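Local coordinates for protein putative cathepsin d (Ixodes ricinus, PDB 5N7N) that is a cathepsin D-like zymogen of the peptidase A1 family and, once activated, probably cleaves proteins as an aspartic endopeptidase, at residues A[44-49]-A[113-118]; A[26-31]-A[325-330]. One frame throughout, in Å; residues are numbered along the deposited sequence.

Contact 1 (A[44-49]-A[113-118]); sequences ISIGTP and DVCRIG. With SO4 (sulfate ion), chain G.
An antiparallel strand pair of the N-terminal lobe of this pepsin-like fold joins strand 40-46 to the end of strand 106-117, with S45 facing R116 and I46 facing C115. S45 and R116 form a hydrogen-bonded pair: R116 N reaches S45 O at 2.7 Å, and S45 N returns a bond to R116 O. One step on, I46 and C115 make a non-hydrogen-bonded pair, and the ladder closes with G47 N to V114 O at 2.9 Å.

On the face carrying I46 and C115, I46 CD1 rests on C115 SG at 3.6 Å, an apolar contact where I46 also packs against L66 of strand 64-67 and Y82. This is the β-rich layering of the aspartic protease lobe, in which I44 likewise packs on strands 51-58 and 145-148. S45 and R116 point to the other face, where P50 also lies. R116 starts with CG anti to the carbonyl carbon (chi1 -77°) and runs extended to NE, carrying its guanidinium past S45 OG to the turn beyond strand 40-46. There NH1 and NH2 both grip G47 O, at 2.6 Å and 3.0 Å; NH1 lies in the carbonyl plane, whereas NH2 stands 39° above it. Arginine suits the place because its long arm ends in a flat group that sets two N-H donors on one acceptor. V114 CG1 sits over the centre of one guanidinium face. A sulfate, probably from the crystallisation liquor, accepts at O2 from NE at 2.7 Å and from NH2, which G47 O thus shares.

G47, with phi 89° and an extended psi, takes a backbone shape open mainly to glycine. Its CA lies 3.3 Å from D113 OD2, held by S87 and Y82, while D113 OD1 accepts from V114 N and is hydrogen-bonded to T89 OG1.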
loop_
_atom_site.group_PDB
_atom_site.type_symbol
_atom_site.label_atom_id
_atom_site.label_comp_id
_atom_site.label_asym_id
_atom_site.label_seq_id
_atom_site.Cartn_x
_atom_site.Cartn_y
_atom_site.Cartn_z
ATOM N N ILE A 44 9.403 13.566 1.970
ATOM C CA ILE A 44 9.289 14.161 3.300
ATOM C C ILE A 44 10.662 14.719 3.607
ATOM O O ILE A 44 11.605 14.474 2.869
ATOM C CB ILE A 44 8.973 13.114 4.397
ATOM C CG1 ILE A 44 10.034 11.990 4.423
ATOM C CG2 ILE A 44 7.595 12.526 4.177
ATOM C CD1 ILE A 44 10.082 11.198 5.713
ATOM N N SER A 45 10.783 15.413 4.721
ATOM C CA SER A 45 12.093 15.749 5.222
ATOM C C SER A 45 12.093 15.713 6.741
ATOM O O SER A 45 11.059 15.928 7.365
ATOM C CB SER A 45 12.566 17.103 4.662
ATOM O OG SER A 45 11.934 18.170 5.337
ATOM N N ILE A 46 13.260 15.420 7.309
ATOM C CA ILE A 46 13.439 15.257 8.750
ATOM C C ILE A 46 14.554 16.195 9.217
ATOM O O ILE A 46 15.570 16.348 8.543
ATOM C CB ILE A 46 13.812 13.803 9.110
ATOM C CG1 ILE A 46 12.784 12.776 8.570
ATOM C CG2 ILE A 46 13.996 13.630 10.607
ATOM C CD1 ILE A 46 11.414 12.767 9.224
ATOM N N GLY A 47 14.355 16.845 10.352
ATOM C CA GLY A 47 15.425 17.573 10.990
ATOM C C GLY A 47 15.602 19.008 10.573
ATOM O O GLY A 47 14.868 19.520 9.742
ATOM N N THR A 48 16.604 19.640 11.183
ATOM C CA THR A 48 16.888 21.060 11.020
ATOM C C THR A 48 18.411 21.260 10.870
ATOM O O THR A 48 19.146 21.006 11.816
ATOM C CB THR A 48 16.382 21.837 12.243
ATOM O OG1 THR A 48 14.984 21.569 12.425
ATOM C CG2 THR A 48 16.624 23.352 12.079
ATOM N N PRO A 49 18.903 21.682 9.701
ATOM C CA PRO A 49 18.134 21.891 8.466
ATOM C C PRO A 49 17.523 20.602 7.906
ATOM O O PRO A 49 17.956 19.502 8.294
ATOM C CB PRO A 49 19.192 22.413 7.489
ATOM C CG PRO A 49 20.482 21.836 8.001
ATOM C CD PRO A 49 20.347 21.893 9.493
ATOM N N ASP A 113 12.514 13.768 15.958
ATOM C CA ASP A 113 12.887 14.988 15.252
ATOM C C ASP A 113 11.686 15.539 14.499
ATOM O O ASP A 113 10.700 14.826 14.277
ATOM C CB ASP A 113 14.021 14.700 14.249
ATOM C CG ASP A 113 14.961 15.873 14.056
ATOM O OD1 ASP A 113 14.569 17.009 14.379
ATOM O OD2 ASP A 113 16.097 15.658 13.566
ATOM N N VAL A 114 11.812 16.798 14.077
ATOM C CA VAL A 114 10.819 17.480 13.259
ATOM C C VAL A 114 10.649 16.683 11.967
ATOM O O VAL A 114 11.640 16.351 11.334
ATOM C CB VAL A 114 11.260 18.917 12.890
ATOM C CG1 VAL A 114 10.155 19.650 12.140
ATOM C CG2 VAL A 114 11.629 19.741 14.123
ATOM N N CYS A 115 9.410 16.369 11.595
ATOM C CA CYS A 115 9.098 15.684 10.329
ATOM C C CYS A 115 8.253 16.604 9.466
ATOM O O CYS A 115 7.210 17.085 9.907
ATOM C CB CYS A 115 8.343 14.378 10.582
ATOM S SG CYS A 115 7.860 13.457 9.094
ATOM N N ARG A 116 8.724 16.859 8.249
ATOM C CA ARG A 116 8.082 17.810 7.359
ATOM C C ARG A 116 7.366 17.118 6.209
ATOM O O ARG A 116 7.942 16.303 5.479
ATOM C CB ARG A 116 9.085 18.840 6.839
ATOM C CG ARG A 116 9.424 19.908 7.868
ATOM C CD ARG A 116 10.303 21.002 7.270
ATOM N NE ARG A 116 11.157 21.646 8.275
ATOM C CZ ARG A 116 12.221 21.081 8.860
ATOM N NH1 ARG A 116 12.591 19.824 8.576
ATOM N NH2 ARG A 116 12.917 21.777 9.751
ATOM N N ILE A 117 6.087 17.455 6.079
ATOM C CA ILE A 117 5.192 16.827 5.122
ATOM C C ILE A 117 4.564 17.978 4.334
ATOM O O ILE A 117 3.555 18.565 4.750
ATOM C CB ILE A 117 4.151 15.924 5.836
ATOM C CG1 ILE A 117 4.862 15.024 6.885
ATOM C CG2 ILE A 117 3.319 15.156 4.812
ATOM C CD1 ILE A 117 4.743 13.533 6.700
ATOM N N GLY A 118 5.215 18.314 3.222
ATOM C CA GLY A 118 4.911 19.518 2.462
ATOM C C GLY A 118 5.042 20.731 3.364
ATOM O O GLY A 118 6.043 20.891 4.067
HETATM S S SO4 G . 11.565 25.170 10.318
HETATM O O1 SO4 G . 12.312 24.597 11.466
HETATM O O2 SO4 G . 11.043 24.076 9.462
HETATM O O3 SO4 G . 10.408 25.972 10.793
HETATM O O4 SO4 G . 12.502 26.030 9.555
#

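Contact 2 (A[26-31]-A[325-330])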
loop_
_atom_site.group_PDB
_atom_site.type_symbol
_atom_site.label_atom_id
_atom_site.label_comp_id
_atom_site.label_asym_id
_atom_site.label_seq_id
_atom_site.Cartn_x
_atom_site.Cartn_y
_atom_site.Cartn_z
ATOM N N GLY A 26 3.196 -16.918 1.064
ATOM C CA GLY A 26 4.125 -17.015 2.190
ATOM C C GLY A 26 4.100 -18.422 2.781
ATOM O O GLY A 26 4.982 -19.216 2.447
ATOM N N PRO A 27 3.128 -18.765 3.644
ATOM C CA PRO A 27 2.052 -17.884 4.131
ATOM C C PRO A 27 2.501 -16.880 5.198
ATOM O O PRO A 27 3.564 -17.043 5.807
ATOM C CB PRO A 27 1.068 -18.875 4.759
ATOM C CG PRO A 27 1.954 -19.953 5.298
ATOM C CD PRO A 27 3.081 -20.086 4.301
ATOM N N TYR A 28 1.666 -15.863 5.412
ATOM C CA TYR A 28 1.957 -14.781 6.341
ATOM C C TYR A 28 1.184 -14.986 7.630
ATOM O O TYR A 28 0.086 -15.532 7.599
ATOM C CB TYR A 28 1.563 -13.438 5.724
ATOM C CG TYR A 28 2.509 -12.869 4.669
ATOM C CD1 TYR A 28 3.591 -13.605 4.142
ATOM C CD2 TYR A 28 2.296 -11.586 4.168
ATOM C CE1 TYR A 28 4.427 -13.056 3.171
ATOM C CE2 TYR A 28 3.120 -11.036 3.200
ATOM C CZ TYR A 28 4.180 -11.764 2.706
ATOM O OH TYR A 28 4.973 -11.173 1.755
ATOM N N PRO A 29 1.750 -14.544 8.775
ATOM C CA PRO A 29 0.988 -14.559 10.039
ATOM C C PRO A 29 -0.153 -13.533 10.033
ATOM O O PRO A 29 -1.137 -13.687 10.753
ATOM C CB PRO A 29 2.048 -14.194 11.094
ATOM C CG PRO A 29 3.058 -13.383 10.340
ATOM C CD PRO A 29 3.098 -13.961 8.954
ATOM N N GLU A 30 0.014 -12.493 9.232
ATOM C CA GLU A 30 -0.958 -11.422 9.055
ATOM C C GLU A 30 -0.404 -10.552 7.916
ATOM O O GLU A 30 0.701 -10.823 7.418
ATOM C CB GLU A 30 -1.066 -10.604 10.341
ATOM C CG GLU A 30 0.202 -9.806 10.643
ATOM C CD GLU A 30 0.657 -9.901 12.077
ATOM O OE1 GLU A 30 0.874 -8.845 12.702
ATOM O OE2 GLU A 30 0.815 -11.037 12.575
ATOM N N PRO A 31 -1.142 -9.501 7.510
ATOM C CA PRO A 31 -0.594 -8.652 6.467
ATOM C C PRO A 31 0.721 -8.029 6.909
ATOM O O PRO A 31 0.829 -7.550 8.043
ATOM C CB PRO A 31 -1.672 -7.583 6.279
ATOM C CG PRO A 31 -2.923 -8.260 6.713
ATOM C CD PRO A 31 -2.483 -9.044 7.907
ATOM N N MET A 325 -4.266 -12.671 -6.460
ATOM C CA MET A 325 -3.680 -13.945 -6.015
ATOM C C MET A 325 -3.957 -14.294 -4.560
ATOM O O MET A 325 -4.308 -13.450 -3.731
ATOM C CB MET A 325 -2.185 -14.080 -6.338
ATOM C CG MET A 325 -1.291 -12.939 -5.903
ATOM S SD MET A 325 0.414 -13.319 -6.383
ATOM C CE MET A 325 0.898 -14.443 -5.068
ATOM N N GLY A 326 -3.861 -15.593 -4.302
ATOM C CA GLY A 326 -4.111 -16.138 -2.989
ATOM C C GLY A 326 -2.962 -15.800 -2.061
ATOM O O GLY A 326 -1.795 -15.845 -2.465
ATOM N N LEU A 327 -3.307 -15.417 -0.837
ATOM C CA LEU A 327 -2.359 -15.341 0.250
ATOM C C LEU A 327 -3.067 -15.752 1.516
ATOM O O LEU A 327 -3.946 -15.033 2.002
ATOM C CB LEU A 327 -1.841 -13.923 0.413
ATOM C CG LEU A 327 -0.913 -13.631 1.587
ATOM C CD1 LEU A 327 0.245 -14.618 1.624
ATOM C CD2 LEU A 327 -0.404 -12.209 1.467
ATOM N N GLU A 328 -2.678 -16.903 2.050
ATOM C CA GLU A 328 -3.254 -17.395 3.297
ATOM C C GLU A 328 -2.675 -16.651 4.508
ATOM O O GLU A 328 -1.458 -16.445 4.621
ATOM C CB GLU A 328 -3.003 -18.895 3.451
ATOM C CG GLU A 328 -3.766 -19.562 4.595
ATOM C CD GLU A 328 -3.256 -20.961 4.881
ATOM O OE1 GLU A 328 -3.638 -21.547 5.913
ATOM O OE2 GLU A 328 -2.453 -21.475 4.078
ATOM N N MET A 329 -3.572 -16.229 5.384
ATOM C CA MET A 329 -3.226 -15.837 6.725
ATOM C C MET A 329 -4.196 -16.579 7.631
ATOM O O MET A 329 -5.262 -16.988 7.168
ATOM C CB MET A 329 -3.365 -14.335 6.909
ATOM C CG MET A 329 -2.305 -13.533 6.181
ATOM S SD MET A 329 -2.849 -11.851 5.868
ATOM C CE MET A 329 -4.187 -12.145 4.707
ATOM N N PRO A 330 -3.830 -16.766 8.915
ATOM C CA PRO A 330 -4.710 -17.409 9.895
ATOM C C PRO A 330 -6.085 -16.748 10.008
ATOM O O PRO A 330 -7.098 -17.448 10.014
ATOM C CB PRO A 330 -3.938 -17.257 11.216
ATOM C CG PRO A 330 -2.513 -17.164 10.810
ATOM C CD PRO A 330 -2.521 -16.422 9.505
#
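With CG anti to its carbonyl carbon (chi1 -77°), Y28 swings its ring beside L327, whose chi1 of 175° places the branch point next to the ring and whose chi2 of 52° turns the methyls to it. The two side chains cross at about a right angle. L327 CD1 sits over one ring face, 4.2 Å above the plane and offset toward the rim, while L327 CD2 meets Y28 CD2 at 3.9 Å. A branched leucine suits this place because both methyls meet the ring from one side, CD1 over the face and CD2 by the CD2-CE2 rim of the tyrosine.

In this zymogen of the pepsin-like fold, 26-31 is probably part of the propeptide, lying over the active-site cleft as in other zymogens of the family; here it crosses the segment leaving strand 318-326 of the C-terminal lobe. At the ring's polar end, Y28 OH is hydrogen-bonded to N34 ND2. A single hydrogen bond links the backbones, Y28 N to E328 O at 3.3 Å, with the donor almost in line with the C=O. Y28 O in turn receives a CA-H...O contact from M329.

P27, P29 and P330 have no N-H to give, and they meet the partner segment through ring carbons and carbonyls: P27 CB lies 3.5 Å from E328 O, and P330 CD is 3.3 Å from P29 O. M329, flexible and unbranched, spans two neighbours; its CG touches Y28 CB, and the thioether continues to P31, both side chains also packing on I335. At that far end M329 SD lies 3.5 Å from P31 CD.

Contact 1 and contact 2 lie on opposite sides of the chain's centre, their own centres 35 Å apart and their nearest atoms about 21 Å apart, so they do not touch. Contact 1 joins strands within the N-terminal lobe; contact 2 brings a segment from early in the chain onto the C-terminal lobe. The predicted active site relates the two. The side chain of P31 in contact 2 is about 5 Å from that of N249, the second predicted catalytic position, altered in this structure, and about 9 Å from that of D58. In contact 1, I44 approaches D58 to about 11 Å between side chains.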